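Long-range contacts in intramolecular trans-sialidase (Macrobdella decora, PDB 3SLI), which probably cleaves sialic acid from sialoglycoconjugates by intramolecular transfer, releasing 2,7-anhydro-Neu5Ac, on a catalytic domain of the sialidase beta-propeller type: residues L218-G223 with L298-L303; K465-G470 with I518-D523; D523-T528 with D612-E617. All blocks are in the same frame, centred on the assembly; numbering follows the deposited sequence.

Contact 1: L218-G223 with L298-L303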
ATOM      1  N   LEU A 218      -6.993 -12.054  -6.154  1.00 11.33           N
ATOM      2  CA  LEU A 218      -8.167 -12.865  -6.474  1.00 12.37           C
ATOM      3  C   LEU A 218      -7.838 -14.176  -7.197  1.00 12.52           C
ATOM      4  O   LEU A 218      -7.099 -14.180  -8.179  1.00 12.61           O
ATOM      5  CB  LEU A 218      -9.118 -12.038  -7.351  1.00 11.34           C
ATOM      6  CG  LEU A 218     -10.442 -12.684  -7.784  1.00 12.94           C
ATOM      7  CD1 LEU A 218     -11.344 -12.887  -6.569  1.00 12.17           C
ATOM      8  CD2 LEU A 218     -11.125 -11.805  -8.820  1.00 10.28           C
ATOM      9  N   THR A 219      -8.369 -15.283  -6.695  1.00 11.96           N
ATOM     10  CA  THR A 219      -8.156 -16.571  -7.338  1.00 12.34           C
ATOM     11  C   THR A 219      -9.337 -16.777  -8.298  1.00 15.20           C
ATOM     12  O   THR A 219     -10.504 -16.622  -7.907  1.00 14.25           O
ATOM     13  CB  THR A 219      -8.104 -17.717  -6.311  1.00 11.50           C
ATOM     14  OG1 THR A 219      -7.012 -17.509  -5.411  1.00 11.68           O
ATOM     15  CG2 THR A 219      -7.921 -19.051  -7.009  1.00 13.14           C
ATOM     16  N   LEU A 220      -9.024 -17.038  -9.563  1.00 13.96           N
ATOM     17  CA  LEU A 220     -10.036 -17.260 -10.592  1.00 14.27           C
ATOM     18  C   LEU A 220     -10.515 -18.714 -10.550  1.00 15.53           C
ATOM     19  O   LEU A 220      -9.811 -19.587 -10.031  1.00 14.68           O
ATOM     20  CB  LEU A 220      -9.463 -16.920 -11.975  1.00 13.35           C
ATOM     21  CG  LEU A 220      -8.914 -15.499 -12.170  1.00 12.14           C
ATOM     22  CD1 LEU A 220      -8.504 -15.300 -13.623  1.00 10.71           C
ATOM     23  CD2 LEU A 220      -9.970 -14.466 -11.770  1.00 10.14           C
ATOM     24  N   SER A 221     -11.697 -18.983 -11.105  1.00 15.94           N
ATOM     25  CA  SER A 221     -12.246 -20.342 -11.119  1.00 17.02           C
ATOM     26  C   SER A 221     -11.359 -21.309 -11.895  1.00 16.89           C
ATOM     27  O   SER A 221     -11.466 -22.519 -11.727  1.00 17.56           O
ATOM     28  CB  SER A 221     -13.663 -20.348 -11.699  1.00 17.84           C
ATOM     29  OG  SER A 221     -13.696 -19.768 -12.990  1.00 18.05           O
ATOM     30  N   THR A 222     -10.476 -20.761 -12.726  1.00 18.42           N
ATOM     31  CA  THR A 222      -9.540 -21.556 -13.523  1.00 19.98           C
ATOM     32  C   THR A 222      -8.314 -22.004 -12.709  1.00 19.77           C
ATOM     33  O   THR A 222      -7.540 -22.844 -13.168  1.00 20.31           O
ATOM     34  CB  THR A 222      -9.004 -20.747 -14.728  1.00 19.93           C
ATOM     35  OG1 THR A 222      -8.199 -19.661 -14.247  1.00 20.80           O
ATOM     36  CG2 THR A 222     -10.156 -20.183 -15.559  1.00 22.63           C
ATOM     37  N   GLY A 223      -8.115 -21.415 -11.531  1.00 15.70           N
ATOM     38  CA  GLY A 223      -6.960 -21.756 -10.713  1.00 13.35           C
ATOM     39  C   GLY A 223      -5.879 -20.679 -10.756  1.00 14.59           C
ATOM     40  O   GLY A 223      -4.998 -20.640  -9.899  1.00 14.84           O
ATOM     41  N   LEU A 298     -10.843  -5.963  -8.320  1.00  6.90           N
ATOM     42  CA  LEU A 298     -10.817  -7.062  -9.281  1.00  8.98           C
ATOM     43  C   LEU A 298     -12.092  -7.893  -9.089  1.00 11.22           C
ATOM     44  O   LEU A 298     -12.574  -8.062  -7.962  1.00 10.72           O
ATOM     45  CB  LEU A 298      -9.580  -7.951  -9.071  1.00  9.53           C
ATOM     46  CG  LEU A 298      -8.232  -7.402  -9.544  1.00 10.18           C
ATOM     47  CD1 LEU A 298      -7.131  -8.341  -9.095  1.00  9.25           C
ATOM     48  CD2 LEU A 298      -8.232  -7.239 -11.067  1.00 12.56           C
ATOM     49  N   LEU A 299     -12.634  -8.413 -10.184  1.00 10.90           N
ATOM     50  CA  LEU A 299     -13.852  -9.216 -10.119  1.00 12.05           C
ATOM     51  C   LEU A 299     -13.914 -10.241 -11.249  1.00 11.65           C
ATOM     52  O   LEU A 299     -13.464  -9.965 -12.364  1.00 10.75           O
ATOM     53  CB  LEU A 299     -15.071  -8.291 -10.219  1.00 13.94           C
ATOM     54  CG  LEU A 299     -16.466  -8.928 -10.303  1.00 15.16           C
ATOM     55  CD1 LEU A 299     -16.780  -9.723  -9.047  1.00 12.76           C
ATOM     56  CD2 LEU A 299     -17.504  -7.833 -10.535  1.00 16.23           C
ATOM     57  N   GLU A 300     -14.453 -11.422 -10.952  1.00 12.93           N
ATOM     58  CA  GLU A 300     -14.616 -12.455 -11.970  1.00 14.46           C
ATOM     59  C   GLU A 300     -16.093 -12.846 -12.143  1.00 15.53           C
ATOM     60  O   GLU A 300     -16.839 -12.981 -11.168  1.00 15.33           O
ATOM     61  CB  GLU A 300     -13.828 -13.727 -11.634  1.00 12.85           C
ATOM     62  CG  GLU A 300     -13.881 -14.758 -12.783  1.00 14.00           C
ATOM     63  CD  GLU A 300     -13.546 -16.187 -12.380  1.00 14.86           C
ATOM     64  OE1 GLU A 300     -13.283 -16.457 -11.189  1.00 14.24           O
ATOM     65  OE2 GLU A 300     -13.569 -17.061 -13.274  1.00 16.77           O
ATOM     66  N   ASP A 301     -16.524 -12.978 -13.389  1.00 15.31           N
ATOM     67  CA  ASP A 301     -17.877 -13.431 -13.669  1.00 13.90           C
ATOM     68  C   ASP A 301     -17.652 -14.912 -13.944  1.00 14.80           C
ATOM     69  O   ASP A 301     -17.194 -15.279 -15.032  1.00 16.40           O
ATOM     70  CB  ASP A 301     -18.440 -12.743 -14.911  1.00 12.04           C
ATOM     71  CG  ASP A 301     -19.873 -13.170 -15.222  1.00 15.40           C
ATOM     72  OD1 ASP A 301     -20.232 -14.344 -14.981  1.00 16.97           O
ATOM     73  OD2 ASP A 301     -20.641 -12.323 -15.713  1.00 16.77           O
ATOM     74  N   LYS A 302     -17.923 -15.755 -12.952  1.00 14.83           N
ATOM     75  CA  LYS A 302     -17.718 -17.198 -13.102  1.00 17.35           C
ATOM     76  C   LYS A 302     -18.514 -17.859 -14.217  1.00 21.08           C
ATOM     77  O   LYS A 302     -18.134 -18.921 -14.701  1.00 18.97           O
ATOM     78  CB  LYS A 302     -17.950 -17.929 -11.783  1.00 17.49           C
ATOM     79  CG  LYS A 302     -16.920 -17.575 -10.723  1.00 20.83           C
ATOM     80  CD  LYS A 302     -16.853 -18.628  -9.638  1.00 26.64           C
ATOM     81  CE  LYS A 302     -15.820 -18.255  -8.597  1.00 30.39           C
ATOM     82  NZ  LYS A 302     -16.214 -16.975  -7.943  1.00 36.47           N
ATOM     83  N   LEU A 303     -19.612 -17.230 -14.624  1.00 21.43           N
ATOM     84  CA  LEU A 303     -20.437 -17.767 -15.693  1.00 21.51           C
ATOM     85  C   LEU A 303     -19.758 -17.606 -17.061  1.00 23.25           C
ATOM     86  O   LEU A 303     -19.778 -18.525 -17.877  1.00 24.05           O
ATOM     87  CB  LEU A 303     -21.822 -17.105 -15.671  1.00 23.07           C
ATOM     88  CG  LEU A 303     -22.885 -17.665 -14.696  1.00 28.20           C
ATOM     89  CD1 LEU A 303     -22.260 -18.378 -13.504  1.00 27.87           C
ATOM     90  CD2 LEU A 303     -23.828 -16.556 -14.229  1.00 24.95           C
TER
HETATM   91  O   HOH W   1     -12.924 -15.456  -8.742  1.00 17.71           O

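Contact 2: K465-G470 with I518-D523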
ATOM      1  N   LYS A 465     -18.017  -8.800  -5.925  1.00 15.51           N
ATOM      2  CA  LYS A 465     -18.692 -10.047  -5.583  1.00 17.19           C
ATOM      3  C   LYS A 465     -19.808 -10.431  -6.575  1.00 18.50           C
ATOM      4  O   LYS A 465     -20.506  -9.563  -7.100  1.00 16.29           O
ATOM      5  CB  LYS A 465     -19.259  -9.927  -4.158  1.00 16.36           C
ATOM      6  CG  LYS A 465     -20.190 -11.051  -3.694  1.00 18.56           C
ATOM      7  CD  LYS A 465     -19.493 -12.398  -3.562  1.00 20.58           C
ATOM      8  CE  LYS A 465     -18.435 -12.401  -2.484  1.00 20.98           C
ATOM      9  NZ  LYS A 465     -17.802 -13.759  -2.368  1.00 21.45           N
ATOM     10  N   GLN A 466     -19.901 -11.721  -6.895  1.00 17.11           N
ATOM     11  CA  GLN A 466     -20.956 -12.223  -7.773  1.00 15.57           C
ATOM     12  C   GLN A 466     -21.821 -13.161  -6.930  1.00 14.88           C
ATOM     13  O   GLN A 466     -21.298 -14.072  -6.273  1.00 12.28           O
ATOM     14  CB  GLN A 466     -20.394 -12.975  -8.992  1.00 15.55           C
ATOM     15  CG  GLN A 466     -21.499 -13.591  -9.865  1.00 16.98           C
ATOM     16  CD  GLN A 466     -21.007 -14.189 -11.174  1.00 17.19           C
ATOM     17  OE1 GLN A 466     -21.519 -13.863 -12.255  1.00 18.99           O
ATOM     18  NE2 GLN A 466     -20.050 -15.102 -11.086  1.00 13.35           N
ATOM     19  N   ILE A 467     -23.130 -12.916  -6.911  1.00 14.02           N
ATOM     20  CA  ILE A 467     -24.060 -13.749  -6.139  1.00 15.04           C
ATOM     21  C   ILE A 467     -24.124 -15.124  -6.795  1.00 16.77           C
ATOM     22  O   ILE A 467     -24.363 -15.236  -8.001  1.00 18.31           O
ATOM     23  CB  ILE A 467     -25.483 -13.123  -6.078  1.00 15.36           C
ATOM     24  CG1 ILE A 467     -25.405 -11.692  -5.530  1.00 13.68           C
ATOM     25  CG2 ILE A 467     -26.404 -13.975  -5.200  1.00 14.54           C
ATOM     26  CD1 ILE A 467     -26.753 -10.989  -5.389  1.00 17.25           C
ATOM     27  N   SER A 468     -23.906 -16.168  -6.008  1.00 17.85           N
ATOM     28  CA  SER A 468     -23.902 -17.520  -6.544  1.00 19.96           C
ATOM     29  C   SER A 468     -25.232 -18.252  -6.453  1.00 21.67           C
ATOM     30  O   SER A 468     -25.478 -19.179  -7.223  1.00 22.16           O
ATOM     31  CB  SER A 468     -22.828 -18.353  -5.852  1.00 18.32           C
ATOM     32  OG  SER A 468     -23.183 -18.594  -4.508  1.00 24.75           O
ATOM     33  N   THR A 469     -26.094 -17.832  -5.534  1.00 21.96           N
ATOM     34  CA  THR A 469     -27.370 -18.508  -5.369  1.00 25.16           C
ATOM     35  C   THR A 469     -28.561 -17.580  -5.097  1.00 24.11           C
ATOM     36  O   THR A 469     -28.392 -16.403  -4.751  1.00 23.08           O
ATOM     37  CB  THR A 469     -27.254 -19.601  -4.276  1.00 27.28           C
ATOM     38  OG1 THR A 469     -28.466 -20.363  -4.223  1.00 35.45           O
ATOM     39  CG2 THR A 469     -26.985 -18.983  -2.922  1.00 25.94           C
ATOM     40  N   GLY A 470     -29.764 -18.114  -5.296  1.00 23.24           N
ATOM     41  CA  GLY A 470     -30.974 -17.342  -5.076  1.00 21.96           C
ATOM     42  C   GLY A 470     -31.507 -16.643  -6.314  1.00 22.07           C
ATOM     43  O   GLY A 470     -30.984 -16.810  -7.415  1.00 21.11           O
ATOM     44  N   ILE A 518     -17.781  -7.111   0.250  1.00 11.19           N
ATOM     45  CA  ILE A 518     -19.009  -7.914   0.301  1.00 10.43           C
ATOM     46  C   ILE A 518     -18.825  -9.425   0.433  1.00 11.40           C
ATOM     47  O   ILE A 518     -18.005 -10.029  -0.268  1.00 11.52           O
ATOM     48  CB  ILE A 518     -19.844  -7.652  -0.991  1.00 10.58           C
ATOM     49  CG1 ILE A 518     -19.958  -6.146  -1.244  1.00 11.91           C
ATOM     50  CG2 ILE A 518     -21.231  -8.306  -0.895  1.00 12.04           C
ATOM     51  CD1 ILE A 518     -20.430  -5.784  -2.637  1.00  9.46           C
ATOM     52  N   VAL A 519     -19.649 -10.037   1.275  1.00 10.40           N
ATOM     53  CA  VAL A 519     -19.621 -11.476   1.491  1.00 12.43           C
ATOM     54  C   VAL A 519     -21.054 -12.038   1.328  1.00 14.46           C
ATOM     55  O   VAL A 519     -22.039 -11.361   1.653  1.00 12.54           O
ATOM     56  CB  VAL A 519     -18.979 -11.787   2.875  1.00 14.62           C
ATOM     57  CG1 VAL A 519     -19.783 -12.775   3.664  1.00 20.57           C
ATOM     58  CG2 VAL A 519     -17.555 -12.268   2.675  1.00 10.16           C
ATOM     59  N   GLU A 520     -21.161 -13.242   0.771  1.00 13.53           N
ATOM     60  CA  GLU A 520     -22.458 -13.874   0.540  1.00 14.91           C
ATOM     61  C   GLU A 520     -22.836 -14.919   1.591  1.00 14.53           C
ATOM     62  O   GLU A 520     -21.999 -15.720   2.025  1.00 12.98           O
ATOM     63  CB  GLU A 520     -22.484 -14.502  -0.854  1.00 15.56           C
ATOM     64  CG  GLU A 520     -23.817 -15.145  -1.233  1.00 20.40           C
ATOM     65  CD  GLU A 520     -23.811 -15.726  -2.636  1.00 22.76           C
ATOM     66  OE1 GLU A 520     -22.896 -15.391  -3.415  1.00 25.34           O
ATOM     67  OE2 GLU A 520     -24.726 -16.510  -2.966  1.00 22.93           O
ATOM     68  N   MET A 521     -24.096 -14.878   2.019  1.00 12.67           N
ATOM     69  CA  MET A 521     -24.618 -15.819   3.002  1.00 13.52           C
ATOM     70  C   MET A 521     -25.070 -17.090   2.278  1.00 13.20           C
ATOM     71  O   MET A 521     -25.265 -17.074   1.064  1.00 14.68           O
ATOM     72  CB  MET A 521     -25.773 -15.185   3.787  1.00 14.28           C
ATOM     73  CG  MET A 521     -25.341 -14.018   4.668  1.00 13.62           C
ATOM     74  SD  MET A 521     -24.193 -14.489   5.985  1.00 16.99           S
ATOM     75  CE  MET A 521     -22.625 -13.979   5.283  1.00 17.82           C
ATOM     76  N   PRO A 522     -25.251 -18.199   3.011  1.00 13.87           N
ATOM     77  CA  PRO A 522     -25.672 -19.458   2.388  1.00 15.32           C
ATOM     78  C   PRO A 522     -26.870 -19.385   1.446  1.00 16.95           C
ATOM     79  O   PRO A 522     -26.875 -20.046   0.409  1.00 15.80           O
ATOM     80  CB  PRO A 522     -25.946 -20.349   3.590  1.00 14.06           C
ATOM     81  CG  PRO A 522     -24.917 -19.894   4.565  1.00 14.96           C
ATOM     82  CD  PRO A 522     -25.023 -18.393   4.455  1.00 14.70           C
ATOM     83  N   ASP A 523     -27.873 -18.578   1.790  1.00 17.14           N
ATOM     84  CA  ASP A 523     -29.072 -18.469   0.959  1.00 17.35           C
ATOM     85  C   ASP A 523     -28.992 -17.442  -0.153  1.00 17.59           C
ATOM     86  O   ASP A 523     -29.960 -17.256  -0.897  1.00 18.24           O
ATOM     87  CB  ASP A 523     -30.332 -18.224   1.818  1.00 17.54           C
ATOM     88  CG  ASP A 523     -30.336 -16.868   2.522  1.00 19.87           C
ATOM     89  OD1 ASP A 523     -29.393 -16.071   2.352  1.00 21.84           O
ATOM     90  OD2 ASP A 523     -31.302 -16.595   3.262  1.00 16.58           O
TER

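Contact 3: D523-T528 with D612-E617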
ATOM      1  N   ASP A 523     -27.873 -18.578   1.790  1.00 17.14           N
ATOM      2  CA  ASP A 523     -29.072 -18.469   0.959  1.00 17.35           C
ATOM      3  C   ASP A 523     -28.992 -17.442  -0.153  1.00 17.59           C
ATOM      4  O   ASP A 523     -29.960 -17.256  -0.897  1.00 18.24           O
ATOM      5  CB  ASP A 523     -30.332 -18.224   1.818  1.00 17.54           C
ATOM      6  CG  ASP A 523     -30.336 -16.868   2.522  1.00 19.87           C
ATOM      7  OD1 ASP A 523     -29.393 -16.071   2.352  1.00 21.84           O
ATOM      8  OD2 ASP A 523     -31.302 -16.595   3.262  1.00 16.58           O
ATOM      9  N   GLY A 524     -27.855 -16.762  -0.259  1.00 15.15           N
ATOM     10  CA  GLY A 524     -27.703 -15.758  -1.293  1.00 13.87           C
ATOM     11  C   GLY A 524     -27.806 -14.332  -0.794  1.00 14.67           C
ATOM     12  O   GLY A 524     -27.508 -13.399  -1.546  1.00 14.97           O
ATOM     13  N   SER A 525     -28.285 -14.140   0.437  1.00 13.17           N
ATOM     14  CA  SER A 525     -28.373 -12.791   0.986  1.00 11.98           C
ATOM     15  C   SER A 525     -26.925 -12.304   1.148  1.00 12.88           C
ATOM     16  O   SER A 525     -25.987 -13.107   1.081  1.00 14.11           O
ATOM     17  CB  SER A 525     -29.147 -12.755   2.311  1.00  9.25           C
ATOM     18  OG  SER A 525     -28.655 -13.688   3.250  1.00 14.76           O
ATOM     19  N   LEU A 526     -26.735 -11.009   1.355  1.00 13.26           N
ATOM     20  CA  LEU A 526     -25.384 -10.480   1.455  1.00 14.64           C
ATOM     21  C   LEU A 526     -25.136  -9.676   2.718  1.00 16.08           C
ATOM     22  O   LEU A 526     -26.046  -9.024   3.239  1.00 15.12           O
ATOM     23  CB  LEU A 526     -25.115  -9.570   0.251  1.00 12.06           C
ATOM     24  CG  LEU A 526     -25.457 -10.053  -1.167  1.00 14.01           C
ATOM     25  CD1 LEU A 526     -25.417  -8.870  -2.121  1.00 12.33           C
ATOM     26  CD2 LEU A 526     -24.512 -11.155  -1.624  1.00 11.53           C
ATOM     27  N   LYS A 527     -23.897  -9.729   3.202  1.00 13.77           N
ATOM     28  CA  LYS A 527     -23.477  -8.945   4.355  1.00 10.60           C
ATOM     29  C   LYS A 527     -22.256  -8.167   3.880  1.00 12.21           C
ATOM     30  O   LYS A 527     -21.362  -8.730   3.242  1.00 11.77           O
ATOM     31  CB  LYS A 527     -23.108  -9.822   5.554  1.00 11.92           C
ATOM     32  CG  LYS A 527     -24.305 -10.337   6.349  1.00 12.33           C
ATOM     33  CD  LYS A 527     -23.870 -10.964   7.663  1.00 12.41           C
ATOM     34  CE  LYS A 527     -25.048 -11.535   8.440  1.00 17.27           C
ATOM     35  NZ  LYS A 527     -26.064 -10.488   8.760  1.00 18.88           N
ATOM     36  N   THR A 528     -22.269  -6.862   4.108  1.00 11.32           N
ATOM     37  CA  THR A 528     -21.163  -5.995   3.721  1.00 13.50           C
ATOM     38  C   THR A 528     -20.520  -5.445   4.995  1.00 14.40           C
ATOM     39  O   THR A 528     -21.221  -5.080   5.947  1.00 13.14           O
ATOM     40  CB  THR A 528     -21.662  -4.854   2.808  1.00 12.34           C
ATOM     41  OG1 THR A 528     -22.076  -5.406   1.549  1.00 13.90           O
ATOM     42  CG2 THR A 528     -20.576  -3.807   2.570  1.00 11.93           C
ATOM     43  N   ASP A 612     -32.265 -10.658   9.987  1.00 25.69           N
ATOM     44  CA  ASP A 612     -31.775 -11.246  11.233  1.00 25.46           C
ATOM     45  C   ASP A 612     -31.553 -12.750  11.121  1.00 22.52           C
ATOM     46  O   ASP A 612     -31.272 -13.416  12.120  1.00 22.36           O
ATOM     47  CB  ASP A 612     -32.748 -10.949  12.379  1.00 30.95           C
ATOM     48  CG  ASP A 612     -32.883  -9.465  12.663  1.00 36.81           C
ATOM     49  OD1 ASP A 612     -31.881  -8.832  13.068  1.00 40.22           O
ATOM     50  OD2 ASP A 612     -33.996  -8.928  12.476  1.00 42.25           O
ATOM     51  N   LYS A 613     -31.658 -13.283   9.906  1.00 20.41           N
ATOM     52  CA  LYS A 613     -31.490 -14.715   9.685  1.00 20.78           C
ATOM     53  C   LYS A 613     -30.136 -15.272  10.113  1.00 22.87           C
ATOM     54  O   LYS A 613     -30.071 -16.318  10.766  1.00 23.45           O
ATOM     55  CB  LYS A 613     -31.753 -15.066   8.219  1.00 18.76           C
ATOM     56  CG  LYS A 613     -31.644 -16.553   7.895  1.00 19.07           C
ATOM     57  CD  LYS A 613     -32.204 -16.836   6.507  1.00 21.98           C
ATOM     58  CE  LYS A 613     -32.003 -18.279   6.080  1.00 21.74           C
ATOM     59  NZ  LYS A 613     -32.692 -19.248   6.976  1.00 31.64           N
ATOM     60  N   TYR A 614     -29.060 -14.566   9.773  1.00 22.62           N
ATOM     61  CA  TYR A 614     -27.718 -15.034  10.102  1.00 20.02           C
ATOM     62  C   TYR A 614     -26.949 -14.203  11.124  1.00 19.46           C
ATOM     63  O   TYR A 614     -27.100 -12.986  11.208  1.00 19.64           O
ATOM     64  CB  TYR A 614     -26.872 -15.159   8.827  1.00 19.18           C
ATOM     65  CG  TYR A 614     -27.433 -16.108   7.788  1.00 15.08           C
ATOM     66  CD1 TYR A 614     -27.309 -17.490   7.935  1.00 14.99           C
ATOM     67  CD2 TYR A 614     -28.064 -15.620   6.646  1.00 14.58           C
ATOM     68  CE1 TYR A 614     -27.799 -18.362   6.966  1.00 18.22           C
ATOM     69  CE2 TYR A 614     -28.555 -16.480   5.672  1.00 15.47           C
ATOM     70  CZ  TYR A 614     -28.416 -17.848   5.833  1.00 16.00           C
ATOM     71  OH  TYR A 614     -28.865 -18.696   4.842  1.00 17.05           O
ATOM     72  N   SER A 615     -26.077 -14.886  11.853  1.00 19.62           N
ATOM     73  CA  SER A 615     -25.230 -14.269  12.856  1.00 21.32           C
ATOM     74  C   SER A 615     -23.839 -14.858  12.669  1.00 20.76           C
ATOM     75  O   SER A 615     -23.690 -16.074  12.551  1.00 23.00           O
ATOM     76  CB  SER A 615     -25.738 -14.601  14.256  1.00 24.20           C
ATOM     77  OG  SER A 615     -24.921 -13.991  15.237  1.00 27.67           O
ATOM     78  N   VAL A 616     -22.828 -13.998  12.595  1.00 19.84           N
ATOM     79  CA  VAL A 616     -21.452 -14.450  12.419  1.00 18.60           C
ATOM     80  C   VAL A 616     -20.698 -14.439  13.748  1.00 18.27           C
ATOM     81  O   VAL A 616     -20.643 -13.417  14.433  1.00 20.07           O
ATOM     82  CB  VAL A 616     -20.703 -13.564  11.388  1.00 15.89           C
ATOM     83  CG1 VAL A 616     -19.251 -14.001  11.258  1.00 17.75           C
ATOM     84  CG2 VAL A 616     -21.390 -13.637  10.040  1.00 16.75           C
ATOM     85  N   GLU A 617     -20.165 -15.594  14.128  1.00 18.92           N
ATOM     86  CA  GLU A 617     -19.385 -15.720  15.355  1.00 21.66           C
ATOM     87  C   GLU A 617     -17.894 -15.622  14.999  1.00 20.82           C
ATOM     88  O   GLU A 617     -17.352 -16.509  14.333  1.00 20.77           O
ATOM     89  CB  GLU A 617     -19.648 -17.073  16.024  1.00 24.32           C
ATOM     90  CG  GLU A 617     -18.772 -17.320  17.253  1.00 29.51           C
ATOM     91  CD  GLU A 617     -18.722 -18.777  17.694  1.00 34.53           C
ATOM     92  OE1 GLU A 617     -19.289 -19.652  16.997  1.00 38.92           O
ATOM     93  OE2 GLU A 617     -18.094 -19.043  18.744  1.00 34.80           O
TER
HETATM   94  O   HOH W   2     -28.740 -12.208   8.020  1.00 16.47           O

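Contact 1: L218-G223 with L298-L303
E300 swings CG away from its own amide nitrogen (chi1 -174°) and stays extended beyond it, so the carboxylate reaches the turn at S221, whose OG is turned back between its own backbone N and carbonyl carbon (chi1 56°) to meet it. The two oxygens of E300 then take one donor each from S221: S221 N donates to E300 OE1 at 3.0 Å, on the syn side but tilted out of the carboxylate plane, and S221 OG donates to the syn lone pair of E300 OE2 at 2.7 Å. A water completes the grip on OE1, donating to it at 2.7 Å and to T219 O. The acid thus holds the start of the type I turn from L220 to G223. L220 slants across the E300 chain, its CD2 3.9 Å from E300 CB. Further back, L218 CD2 rests over the backbone of the other strand, 4.0 Å from L299 N, and touches L298 CB. S221 OG also bonds K305. The contact joins the ends of two strands in different sheets of the propeller: 211-219, which edges its sheet beside 225-232, and 292-300, which runs between 307-314 and 462-466; I226 touches L218, L220 and L298, and I307 touches L220.

Contact 2: K465-G470 with I518-D523
E520 binds the loop that follows strand 462-466 through both carboxylate oxygens. S468 N donates to E520 OE1 at 2.9 Å with an N-H...O angle of 159°, arriving on the syn side and 15° out of the carboxylate plane. E520 OE2 takes two donors of different approach: T469 N meets its syn lone pair at 3.2 Å, while S468 OG stands above the carboxylate plane at 3.0 Å. The glutamate spans the gap because its chain leaves the backbone with CG opposite the amide nitrogen (chi1 -178°) and continues straight. Apolar groups border the carboxylate: the I467 side chain crosses that of E520 at about a right angle, with CG2 3.8 Å from E520 OE2, and T469 CG2 touches both E520 OE2 and P522 O. Toward the strands, the aliphatic part of K465 lies obliquely across I518, CB to CB at 3.9 Å. Bends at chi2 and chi3 fold the lysine back, bringing K465 CE to 3.3 Å from I518 O and its NZ to N571, which also bonds E520 O. L477 touches both I467 and I518, and L526 packs on I467 and E520. The contact joins the ends of strands 462-466 and 516-520, in different sheets, consistent with neighbouring propeller blades. Three bonds on one carboxylate should fix its rotation and spread its charge over two successive backbone N-H groups and a hydroxyl, which would favour the ionised form; K465 NZ, 5.5 Å from E520 OE1, probably adds a weaker electrostatic pull without forming a salt bridge.

Contact 3: D523-T528 with D612-E617
The D523 and Y614 side chains lie alongside each other, running opposite ways, with the aspartate carboxylate nearly perpendicular to the tyrosine ring, their planes 87° apart. D523 CG lies in the ring plane at its edge, and D523 OD1 approaches Y614 CE2 at 3.4 Å. The phenol oxygen ends beside the backbone of D523, where Y614 OH accepts a weak, bent hydrogen bond from D523 N at 3.2 Å. K613 covers one face of the ring with CG, offset toward the rim, then runs antiparallel to D523, placing K613 CE 3.4 Å from D523 OD2. Its ammonium goes on to a salt bridge with D605. The aspartate is steadied from its own side: OD1 receives S525 N at 2.9 Å from above the carboxylate plane in an Asx turn, and S525 OG at 2.7 Å on its syn lone pair. S525 OG in turn sits near the ring plane beside CE2. Nearer the strands, K527 crosses the tyrosine obliquely, CE 4.1 Å from Y614 CB. A bend at chi4 (-59°) carries K527 NZ to T541 and to a salt bridge with E539. Water bridges this ammonium to Y614 N. The contact joins the turn before strand 526-530 to the start of 614-623, the outermost strand of another four-stranded sheet, consistent with adjacent blades. The aromatic edge meets a carboxylate oxygen that accepts from both N and OG of S525, so the slightly positive ring hydrogens probably favour the approach, while both lysines lend mainly methylenes and spend their charge on acids of flanking strands; the direct polar link is weak.

How the contacts relate
All three contacts join parts of different sheets, consistent with successive blades of the propeller, and all are partly buried. The centre of contact 1 lies about 23 Å from that of the chain, and that of contact 3 about 30 Å. Contacts 1 and 2 meet through the neighbouring strands 292-300 and 462-466 of one sheet, where L299 packs on K465. Contacts 2 and 3 share D523, in the turn between strands 516-520 and 526-530, which V519 and K527 pair. Chemistry separates them: contacts 1 and 2 each rest on a glutamate holding the loop after a strand, whereas contact 3 relies on a tyrosine edge, lysine methylenes and water.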